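Local structure of spore germination protein B3 (Bacillus subtilis subsp. subtilis, 3N54) at residues Ile184-Phe195 / Leu295-Pro303. The protein takes part, as a membrane lipoprotein of the spore germinant receptor, in the germination response to L-asparagine, glucose, fructose and potassium ions. Numbering follows the deposited sequence.
Sequences IIKRGSNKLVGF and LQHEYKTDP
Ile184 drives its CD1 methyl against one face of the Tyr299 ring, the two side chains crossing at about a right angle. This CH-pi contact puts Ile184 CD1 3.8 Å from the centroid of the Tyr299 ring, displaced toward that ring's own CD1–CE1 rim. With CG1 anti to the carbonyl carbon (chi1 -53°), the longer branch of Ile184 reaches the ring, while CG2 serves Thr301 and Pro303, lying 3.9 Å from Thr301 CG2; a beta-branched aliphatic thus fills two sites at once. The phenol of Tyr299 lies along the edge strand, CE2 3.6 Å from Gly194 CA, where a beta carbon would collide with the ring. Val193 slides past in the opposite direction, its CG2 near Tyr299 CB. Were Tyr299 an alanine, the Ile184 methyl would probably lose its aromatic cover and a gap would open beside Gly194. Strands 177-186 and 191-196 form a beta hairpin at the border of a mixed five-stranded sheet, against which the C-terminal end of helix 271-299 is set; Lys300, with positive phi, turns the chain out of the helix. Lys186, extended, carries NZ to this end, where the carbonyls would probably favour a positive charge, giving a weak hydrogen bond to Tyr299 O (3.4 Å) and a water-bridged link to Lys300 O. Arg187, bent at chi2 and chi3, brings NH1 3.6 Å from Thr301 OG1, but its salt bridge is to Asp326, and Thr301 OG1 is hydrogen-bonded to Ser164 and Asp326. A second water, in the guanidinium plane, accepts from Arg187 NH2 and donates weakly to Asp302 OD2, which also accepts from Trp325.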
# COMPACT_ATOMS: atom_id res chain seq x y z
N ILE A 184 4.34 3.25 -1.04
CA ILE A 184 5.03 2.70 -2.20
C ILE A 184 6.07 1.71 -1.71
O ILE A 184 7.04 2.10 -1.07
CB ILE A 184 5.73 3.80 -3.03
CG1 ILE A 184 4.75 4.92 -3.39
CG2 ILE A 184 6.33 3.21 -4.29
CD1 ILE A 184 5.44 6.19 -3.89
N ILE A 185 5.88 0.43 -2.01
CA ILE A 185 6.81 -0.62 -1.62
C ILE A 185 7.70 -0.95 -2.82
O ILE A 185 7.21 -1.29 -3.89
CB ILE A 185 6.08 -1.92 -1.16
CG1 ILE A 185 4.98 -1.60 -0.14
CG2 ILE A 185 7.07 -2.91 -0.58
CD1 ILE A 185 5.47 -0.86 1.09
N LYS A 186 9.01 -0.82 -2.63
CA LYS A 186 9.95 -1.03 -3.72
C LYS A 186 10.39 -2.49 -3.81
O LYS A 186 10.56 -3.16 -2.80
CB LYS A 186 11.16 -0.12 -3.56
CG LYS A 186 12.10 -0.10 -4.76
CD LYS A 186 13.05 1.06 -4.67
CE LYS A 186 13.90 1.23 -5.91
NZ LYS A 186 14.43 2.64 -5.93
N ARG A 187 10.59 -2.95 -5.04
CA ARG A 187 11.00 -4.32 -5.32
C ARG A 187 12.38 -4.60 -4.74
O ARG A 187 13.15 -3.67 -4.47
CB ARG A 187 11.01 -4.57 -6.83
CG ARG A 187 12.18 -3.93 -7.61
CD ARG A 187 11.70 -3.21 -8.88
NE ARG A 187 10.68 -3.98 -9.59
CZ ARG A 187 9.71 -3.46 -10.35
NH1 ARG A 187 9.59 -2.15 -10.51
NH2 ARG A 187 8.84 -4.27 -10.93
N GLY A 188 12.69 -5.87 -4.55
CA GLY A 188 13.96 -6.28 -3.98
C GLY A 188 13.98 -6.09 -2.48
O GLY A 188 13.89 -7.05 -1.72
N SER A 189 14.10 -4.83 -2.05
CA SER A 189 14.14 -4.50 -0.63
C SER A 189 12.82 -4.81 0.06
O SER A 189 12.79 -5.18 1.23
CB SER A 189 14.46 -3.03 -0.44
OG SER A 189 13.39 -2.23 -0.91
N ASN A 190 11.72 -4.63 -0.67
CA ASN A 190 10.40 -4.84 -0.12
C ASN A 190 10.14 -3.83 1.01
O ASN A 190 9.41 -4.12 1.96
CB ASN A 190 10.29 -6.29 0.37
CG ASN A 190 8.99 -6.95 -0.01
OD1 ASN A 190 8.16 -6.41 -0.72
ND2 ASN A 190 8.82 -8.16 0.48
N LYS A 191 10.74 -2.65 0.88
CA LYS A 191 10.61 -1.57 1.86
C LYS A 191 9.78 -0.43 1.30
O LYS A 191 9.72 -0.22 0.08
CB LYS A 191 11.99 -1.03 2.25
CG LYS A 191 12.84 -2.02 3.00
CD LYS A 191 14.20 -1.43 3.35
CE LYS A 191 15.04 -2.45 4.11
NZ LYS A 191 16.34 -1.88 4.55
N LEU A 192 9.14 0.31 2.19
CA LEU A 192 8.36 1.47 1.78
C LEU A 192 9.34 2.62 1.52
O LEU A 192 10.16 2.95 2.38
CB LEU A 192 7.31 1.84 2.84
CG LEU A 192 6.46 3.09 2.57
CD1 LEU A 192 5.04 2.95 3.16
CD2 LEU A 192 7.14 4.38 3.08
N VAL A 193 9.27 3.20 0.33
CA VAL A 193 10.18 4.29 -0.07
C VAL A 193 9.49 5.65 -0.11
O VAL A 193 10.15 6.67 -0.28
CB VAL A 193 10.86 4.00 -1.42
CG1 VAL A 193 11.76 2.77 -1.32
CG2 VAL A 193 9.82 3.84 -2.53
N GLY A 194 8.17 5.67 0.05
CA GLY A 194 7.43 6.92 0.12
C GLY A 194 5.93 6.70 0.11
O GLY A 194 5.47 5.56 0.04
N PHE A 195 5.18 7.79 0.19
CA PHE A 195 3.72 7.78 0.12
C PHE A 195 3.21 8.67 -1.01
O PHE A 195 3.83 9.67 -1.35
CB PHE A 195 3.08 8.32 1.40
CG PHE A 195 3.24 7.43 2.60
CD1 PHE A 195 2.30 6.45 2.88
CD2 PHE A 195 4.31 7.60 3.47
CE1 PHE A 195 2.43 5.65 4.00
CE2 PHE A 195 4.45 6.80 4.58
CZ PHE A 195 3.51 5.82 4.85
N LEU A 295 7.34 9.25 -9.38
CA LEU A 295 7.63 7.82 -9.52
C LEU A 295 8.95 7.60 -10.26
O LEU A 295 9.77 6.77 -9.86
CB LEU A 295 6.49 7.08 -10.24
CG LEU A 295 5.16 6.97 -9.49
CD1 LEU A 295 4.14 6.24 -10.34
CD2 LEU A 295 5.33 6.27 -8.15
N GLN A 296 9.16 8.37 -11.32
CA GLN A 296 10.37 8.22 -12.13
C GLN A 296 11.64 8.78 -11.49
O GLN A 296 12.69 8.14 -11.54
CB GLN A 296 10.17 8.86 -13.50
CG GLN A 296 9.30 8.05 -14.43
CD GLN A 296 9.07 8.76 -15.74
OE1 GLN A 296 8.46 9.82 -15.77
NE2 GLN A 296 9.56 8.18 -16.83
N HIS A 297 11.55 9.95 -10.87
CA HIS A 297 12.76 10.66 -10.42
C HIS A 297 12.90 10.90 -8.92
O HIS A 297 13.99 11.23 -8.46
CB HIS A 297 12.88 11.98 -11.19
CG HIS A 297 12.72 11.83 -12.67
ND1 HIS A 297 13.62 11.12 -13.45
CD2 HIS A 297 11.76 12.26 -13.51
CE1 HIS A 297 13.22 11.14 -14.70
NE2 HIS A 297 12.09 11.82 -14.77
N GLU A 298 11.82 10.74 -8.15
CA GLU A 298 11.91 10.84 -6.70
C GLU A 298 12.05 9.43 -6.12
O GLU A 298 13.04 9.13 -5.46
CB GLU A 298 10.71 11.56 -6.09
CG GLU A 298 10.87 11.91 -4.61
CD GLU A 298 9.63 12.53 -3.98
OE1 GLU A 298 9.68 12.82 -2.78
OE2 GLU A 298 8.61 12.72 -4.67
N TYR A 299 11.07 8.58 -6.38
CA TYR A 299 11.05 7.21 -5.84
C TYR A 299 11.77 6.20 -6.74
O TYR A 299 12.26 5.18 -6.26
CB TYR A 299 9.61 6.77 -5.53
CG TYR A 299 8.92 7.75 -4.63
CD1 TYR A 299 7.80 8.46 -5.06
CD2 TYR A 299 9.44 8.04 -3.37
CE1 TYR A 299 7.20 9.40 -4.23
CE2 TYR A 299 8.84 8.97 -2.54
CZ TYR A 299 7.72 9.65 -2.98
OH TYR A 299 7.13 10.57 -2.15
N LYS A 300 11.84 6.49 -8.04
CA LYS A 300 12.56 5.66 -9.00
C LYS A 300 12.06 4.21 -9.06
O LYS A 300 12.86 3.26 -9.12
CB LYS A 300 14.07 5.68 -8.71
CG LYS A 300 14.69 7.08 -8.71
CD LYS A 300 16.19 7.01 -8.41
CE LYS A 300 16.83 8.38 -8.42
NZ LYS A 300 18.27 8.34 -8.04
N THR A 301 10.74 4.04 -9.03
CA THR A 301 10.17 2.71 -9.21
C THR A 301 8.76 2.77 -9.80
O THR A 301 8.07 3.79 -9.70
CB THR A 301 10.17 1.91 -7.89
OG1 THR A 301 10.10 0.51 -8.20
CG2 THR A 301 8.99 2.31 -6.98
N ASP A 302 8.39 1.68 -10.45
CA ASP A 302 7.09 1.51 -11.10
C ASP A 302 6.26 0.58 -10.22
O ASP A 302 6.45 -0.64 -10.26
CB ASP A 302 7.30 0.93 -12.51
CG ASP A 302 6.05 0.22 -13.07
OD1 ASP A 302 4.92 0.51 -12.63
OD2 ASP A 302 6.23 -0.65 -13.96
N PRO A 303 5.35 1.15 -9.40
CA PRO A 303 4.52 0.35 -8.51
C PRO A 303 3.13 0.06 -9.07
O PRO A 303 2.23 -0.31 -8.32
CB PRO A 303 4.40 1.25 -7.28
CG PRO A 303 4.39 2.65 -7.86
CD PRO A 303 5.08 2.59 -9.21
O HOH W 1 15.49 2.49 -8.34
O HOH W 2 6.67 -3.59 -12.32